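Side-chain contacts in MstE (Scytonema sp. PCC 10023, PDB 6SBF), which probably cyclises polyprenyl chains into the scaffolds of merosterols by acid-initiated cascades, as a single-domain class II terpene cyclase: residues N22-S27 / K362-L367; E86-R91 / G113-L118; A135-H140 / A184-F189. The protein carries 1 engineered substitution. All blocks are in the same frame, centred on the assembly; numbering follows the deposited sequence.

In the fold
Three apolar contacts join helices of an alpha6-alpha6 barrel. Contact 1 brings helix 18-37 near the N terminus against the C-terminal end of the chain, so that contacts 2 and 3 fall within the span between its segments. Its centre is about 28 Å from that of contact 2 and about 33 Å from that of contact 3, with nearest atoms about 9 and 10 Å apart, so it touches neither. Contacts 2 and 3 are neighbours, centres about 14 Å apart: helix 109-121 joins them, with Leu116 CD1 3.7 Å from Leu137 CD1. The structure holds no substrate; as in related class II cyclases, the reaction cavity probably lies within the barrel whose helices these contacts pack together.

Contact 1 of 3, residues N22-S27 / K362-L367; sequences NQLSNS and KAAPML
With CG anti to the carbonyl carbon, beside the backbone N (chi1 -87°), and CD1 extended beyond it away from the helix (chi2 159°), Leu24 reaches Ala364 and Leu367 by that one methyl. This is helix-to-helix packing in an alpha6-alpha6 barrel, where helix 18-37 near the start of the chain lies against the chain's last residues, which follow on from helix 350-363. Leu367 is the last residue of all, and its chi1 of -100° is well off a staggered value; even so its CD1 comes out to meet Leu24, the two leucines tip to tip.

Ala364 and Leu367, three residues apart in a 3-10 turn, face the same way and present their side chains to the same leucine. Within the turn, Met366 N bonds to Ala363 O at 3.0 Å and Leu367 N to Ala364 O at 3.2 Å. No hydrogen bond links the two segments.

Helix 282-298 packs against both segments: its Ile292 touches Leu24, Ala363 and Leu367, and Leu360 of helix 350-363 also touches Leu24. Polar ties run alongside, from Ser27 OG to Gln299 OE1 and from Met366 O to Arg288 NH2, the latter holding the turn just ahead of the C terminus. At the meeting point Leu24 CD1 is 3.9 Å from Ala364 CB and 3.8 Å from Leu367 CD1.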
ATOM      1  N   ASN A  22       9.730  22.871   9.737  1.00 15.68           N
ATOM      2  CA  ASN A  22       9.930  22.441  11.132  0.50 17.55           C
ATOM      3  C   ASN A  22       8.728  21.613  11.622  1.00 13.96           C
ATOM      4  O   ASN A  22       8.916  20.600  12.325  1.00 15.55           O
ATOM      5  CB  ASN A  22      10.119  23.699  11.973  0.50 21.74           C
ATOM      6  CG  ASN A  22      10.896  23.491  13.241  0.50 28.70           C
ATOM      7  OD1 ASN A  22      10.748  22.507  13.971  0.50 39.84           O
ATOM      8  ND2 ASN A  22      11.688  24.485  13.505  0.50 37.05           N
ATOM      9  N   GLN A  23       7.507  22.058  11.277  1.00 14.27           N
ATOM     10  CA  GLN A  23       6.337  21.236  11.701  1.00 14.56           C
ATOM     11  C   GLN A  23       6.344  19.899  10.971  1.00 14.32           C
ATOM     12  O   GLN A  23       5.970  18.872  11.575  1.00 15.18           O
ATOM     13  CB  GLN A  23       5.031  21.993  11.549  1.00 15.30           C
ATOM     14  CG  GLN A  23       3.880  21.172  12.056  1.00 16.02           C
ATOM     15  CD  GLN A  23       3.956  20.839  13.498  1.00 17.26           C
ATOM     16  OE1 GLN A  23       4.607  21.565  14.259  1.00 19.94           O
ATOM     17  NE2 GLN A  23       3.329  19.710  13.845  1.00 19.66           N
ATOM     18  N   LEU A  24       6.738  19.867   9.682  1.00 14.43           N
ATOM     19  CA  LEU A  24       6.887  18.572   9.015  1.00 15.42           C
ATOM     20  C   LEU A  24       7.854  17.699   9.805  1.00 13.89           C
ATOM     21  O   LEU A  24       7.603  16.511   9.989  1.00 14.47           O
ATOM     22  CB  LEU A  24       7.371  18.768   7.585  1.00 15.86           C
ATOM     23  CG  LEU A  24       6.262  18.990   6.606  1.00 17.63           C
ATOM     24  CD1 LEU A  24       6.790  19.663   5.367  1.00 20.98           C
ATOM     25  CD2 LEU A  24       5.566  17.672   6.277  1.00 18.07           C
ATOM     26  N   SER A  25       9.004  18.247  10.199  1.00 14.36           N
ATOM     27  CA  SER A  25       9.986  17.448  10.990  1.00 14.13           C
ATOM     28  C   SER A  25       9.297  16.918  12.252  1.00 13.39           C
ATOM     29  O   SER A  25       9.434  15.736  12.566  1.00 14.75           O
ATOM     30  CB  SER A  25      11.218  18.251  11.343  1.00 15.37           C
ATOM     31  OG  SER A  25      11.862  18.673  10.149  1.00 16.91           O
ATOM     32  N   ASN A  26       8.644  17.799  12.987  1.00 12.87           N
ATOM     33  CA  ASN A  26       8.038  17.429  14.291  1.00 14.41           C
ATOM     34  C   ASN A  26       6.969  16.341  14.089  1.00 13.12           C
ATOM     35  O   ASN A  26       6.888  15.379  14.887  1.00 14.36           O
ATOM     36  CB  ASN A  26       7.536  18.660  15.025  1.00 15.81           C
ATOM     37  CG  ASN A  26       8.682  19.547  15.522  1.00 17.37           C
ATOM     38  OD1 ASN A  26       9.845  19.114  15.474  1.00 20.61           O
ATOM     39  ND2 ASN A  26       8.364  20.789  15.862  1.00 19.35           N
ATOM     40  N   SER A  27       6.164  16.516  13.055  1.00 13.48           N
ATOM     41  CA  SER A  27       5.070  15.577  12.712  1.00 13.55           C
ATOM     42  C   SER A  27       5.639  14.232  12.344  1.00 12.60           C
ATOM     43  O   SER A  27       5.234  13.173  12.884  1.00 13.68           O
ATOM     44  CB  SER A  27       4.286  16.131  11.529  1.00 13.39           C
ATOM     45  OG  SER A  27       3.399  15.147  10.982  1.00 15.23           O
ATOM     46  N   LYS A 362       8.469  12.213   1.603  1.00 13.02           N
ATOM     47  CA  LYS A 362       8.730  12.354   0.162  1.00 14.45           C
ATOM     48  C   LYS A 362       8.332  13.749  -0.302  1.00 15.31           C
ATOM     49  O   LYS A 362       8.979  14.260  -1.219  1.00 17.44           O
ATOM     50  CB  LYS A 362       8.015  11.237  -0.580  1.00 13.91           C
ATOM     51  CG  LYS A 362       8.498   9.818  -0.318  1.00 16.97           C
ATOM     52  CD  LYS A 362       7.756   8.693  -1.017  1.00 19.29           C
ATOM     53  CE  LYS A 362       7.590   8.879  -2.485  1.00 24.27           C
ATOM     54  NZ  LYS A 362       8.893   8.614  -3.129  1.00 32.06           N
ATOM     55  N   ALA A 363       7.276  14.357   0.257  1.00 13.86           N
ATOM     56  CA  ALA A 363       6.792  15.637  -0.260  1.00 14.78           C
ATOM     57  C   ALA A 363       7.573  16.822   0.260  1.00 16.76           C
ATOM     58  O   ALA A 363       7.519  17.893  -0.385  1.00 17.94           O
ATOM     59  CB  ALA A 363       5.357  15.759   0.057  1.00 16.80           C
ATOM     60  N   ALA A 364       8.133  16.721   1.453  1.00 17.41           N
ATOM     61  CA  ALA A 364       8.720  17.894   2.120  1.00 19.96           C
ATOM     62  C   ALA A 364       9.732  18.625   1.243  1.00 22.02           C
ATOM     63  O   ALA A 364       9.744  19.853   1.251  1.00 24.09           O
ATOM     64  CB  ALA A 364       9.375  17.487   3.412  1.00 21.59           C
ATOM     65  N   PRO A 365      10.626  17.952   0.494  1.00 21.95           N
ATOM     66  CA  PRO A 365      11.639  18.689  -0.261  1.00 25.58           C
ATOM     67  C   PRO A 365      11.072  19.477  -1.447  1.00 29.23           C
ATOM     68  O   PRO A 365      11.785  20.336  -1.978  1.00 35.98           O
ATOM     69  CB  PRO A 365      12.581  17.592  -0.759  1.00 28.34           C
ATOM     70  CG  PRO A 365      11.772  16.339  -0.728  1.00 31.36           C
ATOM     71  CD  PRO A 365      10.913  16.514   0.502  1.00 23.37           C
ATOM     72  N   MET A 366       9.832  19.160  -1.823  1.00 26.31           N
ATOM     73  CA  MET A 366       9.149  19.793  -2.981  1.00 26.91           C
ATOM     74  C   MET A 366       8.174  20.857  -2.467  1.00 25.86           C
ATOM     75  O   MET A 366       7.401  21.371  -3.276  1.00 29.66           O
ATOM     76  CB  MET A 366       8.392  18.733  -3.791  1.00 25.76           C
ATOM     77  CG  MET A 366       9.297  17.605  -4.270  1.00 31.97           C
ATOM     78  SD  MET A 366      10.831  18.171  -5.023  1.00 52.58           S
ATOM     79  CE  MET A 366      10.257  19.098  -6.449  1.00 70.64           C
ATOM     80  N   LEU A 367       8.184  21.156  -1.156  1.00 29.06           N
ATOM     81  CA  LEU A 367       7.637  22.440  -0.643  1.00 41.62           C
ATOM     82  C   LEU A 367       8.358  23.597  -1.348  1.00 56.02           C
ATOM     83  O   LEU A 367       7.660  24.502  -1.752  1.00 46.08           O
ATOM     84  CB  LEU A 367       7.877  22.569   0.862  1.00 46.24           C
ATOM     85  CG  LEU A 367       6.734  22.242   1.810  1.00 45.96           C
ATOM     86  CD1 LEU A 367       7.075  22.808   3.176  1.00 50.38           C
ATOM     87  CD2 LEU A 367       5.386  22.773   1.344  1.00 42.36           C
ATOM     88  OXT LEU A 367       9.609  23.705  -1.513  1.00 65.25           O
TER

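Contact 2 of 3, residues E86-R91 / G113-L118; sequences ELLKIR and GWALQL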
ATOM      1  N   GLU A  86      15.063  -9.454   9.606  1.00 13.10           N
ATOM      2  CA  GLU A  86      15.427 -10.671  10.357  1.00 13.84           C
ATOM      3  C   GLU A  86      14.166 -11.433  10.798  1.00 13.42           C
ATOM      4  O   GLU A  86      14.158 -12.682  10.706  1.00 14.34           O
ATOM      5  CB  GLU A  86      16.289 -10.303  11.572  1.00 16.82           C
ATOM      6  CG  GLU A  86      17.680  -9.845  11.190  1.00 18.35           C
ATOM      7  CD  GLU A  86      18.584 -10.803  10.411  1.00 24.14           C
ATOM      8  OE1 GLU A  86      18.513 -12.021  10.654  1.00 27.26           O
ATOM      9  OE2 GLU A  86      19.369 -10.308   9.546  1.00 32.39           O
ATOM     10  N   LEU A  87      13.116 -10.717  11.221  1.00 13.10           N
ATOM     11  CA  LEU A  87      11.833 -11.392  11.570  1.00 12.77           C
ATOM     12  C   LEU A  87      11.251 -12.112  10.340  1.00 13.50           C
ATOM     13  O   LEU A  87      10.817 -13.267  10.465  1.00 14.49           O
ATOM     14  CB  LEU A  87      10.838 -10.364  12.122  1.00 13.06           C
ATOM     15  CG  LEU A  87      11.237  -9.824  13.507  1.00 13.91           C
ATOM     16  CD1 LEU A  87      10.286  -8.701  13.925  1.00 16.40           C
ATOM     17  CD2 LEU A  87      11.231 -10.901  14.562  1.00 17.39           C
ATOM     18  N   LEU A  88      11.258 -11.440   9.198  1.00 13.08           N
ATOM     19  CA  LEU A  88      10.761 -12.045   7.973  1.00 12.73           C
ATOM     20  C   LEU A  88      11.550 -13.296   7.597  1.00 12.84           C
ATOM     21  O   LEU A  88      10.984 -14.310   7.152  1.00 13.49           O
ATOM     22  CB  LEU A  88      10.711 -11.006   6.862  1.00 13.05           C
ATOM     23  CG  LEU A  88       9.582  -9.993   6.997  1.00 14.21           C
ATOM     24  CD1 LEU A  88       9.832  -8.807   6.130  1.00 15.60           C
ATOM     25  CD2 LEU A  88       8.225 -10.570   6.745  1.00 14.47           C
ATOM     26  N   LYS A  89      12.878 -13.255   7.744  1.00 13.80           N
ATOM     27  CA  LYS A  89      13.689 -14.452   7.404  1.00 14.89           C
ATOM     28  C   LYS A  89      13.358 -15.654   8.283  1.00 14.17           C
ATOM     29  O   LYS A  89      13.476 -16.782   7.784  1.00 15.77           O
ATOM     30  CB  LYS A  89      15.174 -14.117   7.482  1.00 15.22           C
ATOM     31  CG  LYS A  89      15.657 -13.301   6.289  1.00 16.53           C
ATOM     32  CD  LYS A  89      17.150 -13.163   6.234  1.00 20.54           C
ATOM     33  CE  LYS A  89      17.706 -12.424   7.422  1.00 21.16           C
ATOM     34  NZ  LYS A  89      19.158 -12.332   7.299  1.00 25.63           N
ATOM     35  N   ILE A  90      12.953 -15.398   9.534  1.00 13.95           N
ATOM     36  CA  ILE A  90      12.591 -16.513  10.431  1.00 15.36           C
ATOM     37  C   ILE A  90      11.254 -17.129  10.020  1.00 15.35           C
ATOM     38  O   ILE A  90      11.011 -18.281  10.353  1.00 16.34           O
ATOM     39  CB  ILE A  90      12.636 -16.038  11.896  1.00 17.22           C
ATOM     40  CG1 ILE A  90      14.094 -15.795  12.277  1.00 20.10           C
ATOM     41  CG2 ILE A  90      11.961 -16.964  12.835  1.00 22.51           C
ATOM     42  CD1 ILE A  90      14.265 -14.896  13.499  1.00 24.86           C
ATOM     43  N   ARG A  91      10.401 -16.412   9.263  1.00 14.91           N
ATOM     44  CA  ARG A  91       9.129 -16.939   8.691  1.00 13.72           C
ATOM     45  C   ARG A  91       9.468 -17.696   7.406  1.00 14.53           C
ATOM     46  O   ARG A  91       9.160 -17.218   6.281  1.00 15.30           O
ATOM     47  CB  ARG A  91       8.114 -15.819   8.504  1.00 14.08           C
ATOM     48  CG  ARG A  91       7.600 -15.186   9.778  1.00 13.64           C
ATOM     49  CD  ARG A  91       6.672 -16.115  10.561  1.00 14.01           C
ATOM     50  NE  ARG A  91       6.215 -15.512  11.786  1.00 12.97           N
ATOM     51  CZ  ARG A  91       5.149 -14.717  11.882  1.00 13.54           C
ATOM     52  NH1 ARG A  91       4.312 -14.511  10.868  1.00 13.70           N
ATOM     53  NH2 ARG A  91       4.881 -14.151  13.040  1.00 13.68           N
ATOM     54  N   GLY A 113       5.907  -9.247  -2.460  1.00 11.80           N
ATOM     55  CA  GLY A 113       6.465  -8.053  -3.089  1.00 11.72           C
ATOM     56  C   GLY A 113       6.883  -7.003  -2.109  1.00 11.48           C
ATOM     57  O   GLY A 113       8.010  -6.471  -2.218  1.00 12.92           O
ATOM     58  N   TRP A 114       6.070  -6.699  -1.112  1.00 11.00           N
ATOM     59  CA  TRP A 114       6.460  -5.708  -0.098  1.00 11.89           C
ATOM     60  C   TRP A 114       7.688  -6.188   0.676  1.00 11.42           C
ATOM     61  O   TRP A 114       8.545  -5.349   1.020  1.00 12.03           O
ATOM     62  CB  TRP A 114       5.313  -5.380   0.858  1.00 11.79           C
ATOM     63  CG  TRP A 114       4.247  -4.564   0.195  1.00 11.98           C
ATOM     64  CD1 TRP A 114       3.021  -4.984  -0.244  1.00 13.18           C
ATOM     65  CD2 TRP A 114       4.316  -3.155  -0.136  1.00 11.33           C
ATOM     66  NE1 TRP A 114       2.344  -3.963  -0.867  1.00 13.30           N
ATOM     67  CE2 TRP A 114       3.101  -2.812  -0.780  1.00 12.50           C
ATOM     68  CE3 TRP A 114       5.267  -2.147   0.113  1.00 12.59           C
ATOM     69  CZ2 TRP A 114       2.869  -1.538  -1.256  1.00 12.86           C
ATOM     70  CZ3 TRP A 114       5.012  -0.875  -0.348  1.00 13.37           C
ATOM     71  CH2 TRP A 114       3.815  -0.570  -1.034  1.00 13.86           C
ATOM     72  N   ALA A 115       7.755  -7.442   1.011  1.00 11.27           N
ATOM     73  CA  ALA A 115       8.918  -7.996   1.742  1.00 12.31           C
ATOM     74  C   ALA A 115      10.169  -7.817   0.891  1.00 11.91           C
ATOM     75  O   ALA A 115      11.239  -7.532   1.457  1.00 12.59           O
ATOM     76  CB  ALA A 115       8.702  -9.457   2.089  1.00 12.88           C
ATOM     77  N   LEU A 116      10.069  -7.985  -0.415  1.00 11.47           N
ATOM     78  CA  LEU A 116      11.192  -7.758  -1.341  1.00 11.37           C
ATOM     79  C   LEU A 116      11.569  -6.288  -1.421  1.00 11.40           C
ATOM     80  O   LEU A 116      12.793  -6.002  -1.592  1.00 13.48           O
ATOM     81  CB  LEU A 116      10.929  -8.451  -2.668  1.00 11.98           C
ATOM     82  CG  LEU A 116      10.934  -9.968  -2.635  1.00 13.14           C
ATOM     83  CD1 LEU A 116      10.368 -10.524  -3.939  1.00 14.44           C
ATOM     84  CD2 LEU A 116      12.364 -10.493  -2.427  1.00 17.00           C
ATOM     85  N   GLN A 117      10.634  -5.360  -1.349  1.00 11.88           N
ATOM     86  CA  GLN A 117      10.966  -3.930  -1.298  1.00 12.13           C
ATOM     87  C   GLN A 117      11.770  -3.680  -0.024  1.00 12.09           C
ATOM     88  O   GLN A 117      12.739  -2.909  -0.015  1.00 13.49           O
ATOM     89  CB  GLN A 117       9.707  -3.072  -1.381  1.00 12.85           C
ATOM     90  CG  GLN A 117       9.006  -3.116  -2.732  1.00 13.78           C
ATOM     91  CD  GLN A 117       7.960  -2.030  -2.827  1.00 14.02           C
ATOM     92  OE1 GLN A 117       8.283  -0.845  -2.803  1.00 15.81           O
ATOM     93  NE2 GLN A 117       6.682  -2.421  -2.946  1.00 17.08           N
ATOM     94  N   LEU A 118      11.331  -4.252   1.091  1.00 11.65           N
ATOM     95  CA  LEU A 118      12.047  -4.082   2.361  1.00 12.38           C
ATOM     96  C   LEU A 118      13.457  -4.694   2.245  1.00 12.00           C
ATOM     97  O   LEU A 118      14.435  -4.063   2.700  1.00 12.76           O
ATOM     98  CB  LEU A 118      11.240  -4.682   3.508  1.00 12.65           C
ATOM     99  CG  LEU A 118      11.937  -4.623   4.871  1.00 13.77           C
ATOM    100  CD1 LEU A 118      12.407  -3.260   5.309  1.00 15.85           C
ATOM    101  CD2 LEU A 118      11.061  -5.197   5.947  1.00 16.22           C
TER
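Leu88 packs against Ala115 and Leu118 by apolar contact alone, joining helix 75-90 to helix 109-121 in the helical barrel. Its CD1 lies 3.8 Å from Leu118 CD2 and 4.2 Å from Ala115 CB, the looser of the two approaches being to the alanine methyl. The two leucine side chains cross obliquely. Leu118 has CG anti to the backbone N (chi1 177°), and its CD2 is the branch that reaches Leu88. All three residues are buried, and no hydrogen bond spans the pair of segments.

Charged pairs lie apart from the leucines. Lys89 NZ forms a salt bridge with Glu86 OE2 at 3.0 Å, one helical turn back, approaching from above the carboxylate plane (39° out of it). Arg91 NH1, just past the helix, pairs with both Asp58 and Glu59.

One amide-aromatic approach lies within 113-118: Gln117 NE2 sits 3.3 Å above the plane of the Trp114 ring, displaced toward its rim.

Among the neighbouring elements, Trp99 touches Ala115 and gives its NE1 hydrogen to Leu88 O, bridging both segments from a loop. Leu118 also rests on Leu81 and Ala84 of helix 75-90, Trp114 packs on helix 59-69, and Leu116 packs on Ala130 and Arg134 of helix 128-138.

Contact 3 of 3, residues A135-H140 / A184-F189; sequences AALATH and AALPEF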
ATOM      1  N   ALA A 135      11.477 -15.790  -7.193  1.00 14.07           N
ATOM      2  CA  ALA A 135      11.112 -16.932  -8.060  1.00 15.71           C
ATOM      3  C   ALA A 135       9.640 -17.321  -7.840  1.00 14.12           C
ATOM      4  O   ALA A 135       8.914 -17.504  -8.813  1.00 15.90           O
ATOM      5  CB  ALA A 135      12.073 -18.064  -7.808  1.00 14.85           C
ATOM      6  N   ALA A 136       9.219 -17.361  -6.587  1.00 13.51           N
ATOM      7  CA  ALA A 136       7.855 -17.711  -6.244  1.00 15.01           C
ATOM      8  C   ALA A 136       6.912 -16.667  -6.839  1.00 15.25           C
ATOM      9  O   ALA A 136       5.813 -17.049  -7.290  1.00 16.06           O
ATOM     10  CB  ALA A 136       7.666 -17.816  -4.761  1.00 17.41           C
ATOM     11  N   LEU A 137       7.266 -15.401  -6.827  1.00 15.18           N
ATOM     12  CA  LEU A 137       6.394 -14.370  -7.445  1.00 17.00           C
ATOM     13  C   LEU A 137       6.143 -14.687  -8.896  1.00 17.41           C
ATOM     14  O   LEU A 137       5.000 -14.435  -9.361  1.00 18.46           O
ATOM     15  CB  LEU A 137       7.020 -13.002  -7.443  1.00 23.32           C
ATOM     16  CG  LEU A 137       6.828 -12.215  -6.214  1.00 22.56           C
ATOM     17  CD1 LEU A 137       7.525 -10.859  -6.334  1.00 17.74           C
ATOM     18  CD2 LEU A 137       5.363 -11.995  -5.891  1.00 25.40           C
ATOM     19  N   ALA A 138       7.109 -15.234  -9.592  1.00 17.45           N
ATOM     20  CA  ALA A 138       6.955 -15.498 -11.024  1.00 20.17           C
ATOM     21  C   ALA A 138       5.807 -16.480 -11.237  1.00 19.14           C
ATOM     22  O   ALA A 138       5.126 -16.392 -12.281  1.00 22.71           O
ATOM     23  CB  ALA A 138       8.252 -15.968 -11.601  1.00 22.06           C
ATOM     24  N   THR A 139       5.549 -17.355 -10.272  0.50 17.41           N
ATOM     25  CA  THR A 139       4.473 -18.362 -10.380  0.50 17.62           C
ATOM     26  C   THR A 139       3.083 -17.703 -10.466  0.50 16.62           C
ATOM     27  O   THR A 139       2.168 -18.346 -10.981  0.50 21.49           O
ATOM     28  CB  THR A 139       4.560 -19.343  -9.208  0.50 17.39           C
ATOM     29  OG1 THR A 139       5.907 -19.824  -9.151  0.50 23.51           O
ATOM     30  CG2 THR A 139       3.589 -20.485  -9.375  0.50 18.49           C
ATOM     31  N   HIS A 140       2.945 -16.482  -9.959  1.00 16.19           N
ATOM     32  CA  HIS A 140       1.689 -15.739  -9.898  1.00 14.66           C
ATOM     33  C   HIS A 140       1.429 -14.900 -11.155  1.00 15.30           C
ATOM     34  O   HIS A 140       0.328 -14.314 -11.234  1.00 15.50           O
ATOM     35  CB  HIS A 140       1.700 -14.875  -8.650  1.00 14.61           C
ATOM     36  CG  HIS A 140       1.662 -15.636  -7.384  1.00 14.43           C
ATOM     37  ND1 HIS A 140       0.536 -16.303  -6.935  1.00 20.41           N
ATOM     38  CD2 HIS A 140       2.575 -15.804  -6.444  1.00 17.07           C
ATOM     39  CE1 HIS A 140       0.814 -16.847  -5.754  1.00 20.65           C
ATOM     40  NE2 HIS A 140       2.032 -16.560  -5.443  1.00 17.42           N
ATOM     41  N   ALA A 184       5.418  -4.210  -9.425  1.00 13.20           N
ATOM     42  CA  ALA A 184       6.184  -3.443 -10.445  1.00 13.69           C
ATOM     43  C   ALA A 184       7.126  -2.425  -9.791  1.00 13.68           C
ATOM     44  O   ALA A 184       7.935  -1.860 -10.542  1.00 16.38           O
ATOM     45  CB  ALA A 184       5.231  -2.763 -11.387  1.00 14.95           C
ATOM     46  N   ALA A 185       7.048  -2.179  -8.496  1.00 13.30           N
ATOM     47  CA  ALA A 185       8.084  -1.396  -7.758  1.00 14.27           C
ATOM     48  C   ALA A 185       9.431  -2.151  -7.773  1.00 15.41           C
ATOM     49  O   ALA A 185      10.453  -1.514  -7.566  1.00 19.14           O
ATOM     50  CB  ALA A 185       7.671  -1.080  -6.332  1.00 15.67           C
ATOM     51  N   LEU A 186       9.422  -3.456  -8.013  1.00 14.47           N
ATOM     52  CA  LEU A 186      10.629  -4.285  -8.067  1.00 15.35           C
ATOM     53  C   LEU A 186      11.180  -4.181  -9.472  1.00 17.31           C
ATOM     54  O   LEU A 186      10.510  -4.518 -10.443  1.00 16.78           O
ATOM     55  CB  LEU A 186      10.288  -5.739  -7.744  1.00 15.28           C
ATOM     56  CG  LEU A 186       9.680  -5.957  -6.365  1.00 16.49           C
ATOM     57  CD1 LEU A 186       9.318  -7.429  -6.205  1.00 17.59           C
ATOM     58  CD2 LEU A 186      10.597  -5.520  -5.213  1.00 17.41           C
ATOM     59  N   PRO A 187      12.449  -3.763  -9.652  1.00 19.50           N
ATOM     60  CA  PRO A 187      12.965  -3.566 -11.009  1.00 20.51           C
ATOM     61  C   PRO A 187      12.974  -4.865 -11.813  1.00 20.18           C
ATOM     62  O   PRO A 187      12.891  -4.842 -13.003  1.00 24.35           O
ATOM     63  CB  PRO A 187      14.431  -3.151 -10.788  1.00 26.40           C
ATOM     64  CG  PRO A 187      14.517  -2.710  -9.374  1.00 33.22           C
ATOM     65  CD  PRO A 187      13.358  -3.256  -8.611  1.00 21.76           C
ATOM     66  N   GLU A 188      13.024  -6.011 -11.134  1.00 21.26           N
ATOM     67  CA  GLU A 188      13.064  -7.329 -11.810  1.00 21.32           C
ATOM     68  C   GLU A 188      11.725  -7.624 -12.518  1.00 19.97           C
ATOM     69  O   GLU A 188      11.736  -8.414 -13.481  1.00 22.64           O
ATOM     70  CB  GLU A 188      13.413  -8.437 -10.795  1.00 25.60           C
ATOM     71  CG  GLU A 188      14.745  -8.293 -10.105  1.00 29.00           C
ATOM     72  CD  GLU A 188      14.798  -7.453  -8.830  1.00 27.47           C
ATOM     73  OE1 GLU A 188      13.735  -6.793  -8.468  1.00 28.59           O
ATOM     74  OE2 GLU A 188      15.940  -7.414  -8.269  1.00 43.28           O
ATOM     75  N   PHE A 189      10.627  -7.028 -12.050  1.00 18.28           N
ATOM     76  CA  PHE A 189       9.259  -7.320 -12.567  1.00 17.06           C
ATOM     77  C   PHE A 189       8.694  -6.135 -13.366  1.00 17.33           C
ATOM     78  O   PHE A 189       7.702  -6.324 -14.029  1.00 18.18           O
ATOM     79  CB  PHE A 189       8.313  -7.690 -11.416  1.00 16.85           C
ATOM     80  CG  PHE A 189       8.568  -9.071 -10.915  1.00 18.13           C
ATOM     81  CD1 PHE A 189       9.474  -9.310  -9.904  1.00 20.74           C
ATOM     82  CD2 PHE A 189       7.894 -10.129 -11.459  1.00 21.72           C
ATOM     83  CE1 PHE A 189       9.690 -10.609  -9.496  1.00 22.64           C
ATOM     84  CE2 PHE A 189       8.133 -11.418 -11.036  1.00 24.18           C
ATOM     85  CZ  PHE A 189       9.063 -11.657 -10.085  1.00 23.85           C
TER
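Leu186 and Phe189 reach across to Leu137, joining the start of helix 187-200 to helix 128-138 in the alpha-helical barrel. Along 184-189, Ala185 and then Leu186 lie against Gln117 of helix 109-121. Leu186 is the first residue to cross the contact: its CD1 is 3.9 Å from Leu137 CD1, the two side chains meeting at about a right angle.

After Pro187, Glu188 has a long, weak ion pair with Arg134 beside the contact. Phe189 follows in the turn closed by its N bonding to Leu186 O at 3.0 Å, which sets both apolar side chains on the same partner. With CG anti to the carbonyl carbon (chi1 -75°) and the ring turned crosswise to its stem (chi2 90°), the far end of the phenyl arrives at Leu137. Phe189 CZ approaches Leu137 CB to 3.6 Å, and CE1 of the same ring lies 3.8 Å from Leu137 CD1. Ala138 N is 4.1 Å from Phe189 CZ, and the ring meets both it and Leu137 CB at a slant. Val183 touches both Leu137 and Phe189. Replacing the phenyl of Phe189 by the methyl of an alanine removes the atoms that lie on Leu137 CB and CD1, which would probably open a gap beside Leu137 and Val183.

The closest approaches are carbon to carbon; the one polar atom near the ring, Ala138 N, makes no hydrogen bond across the segments. Fit therefore depends on the shapes of Leu137, Leu186 and Phe189, and cohesion on dispersion and the burial of their apolar surface.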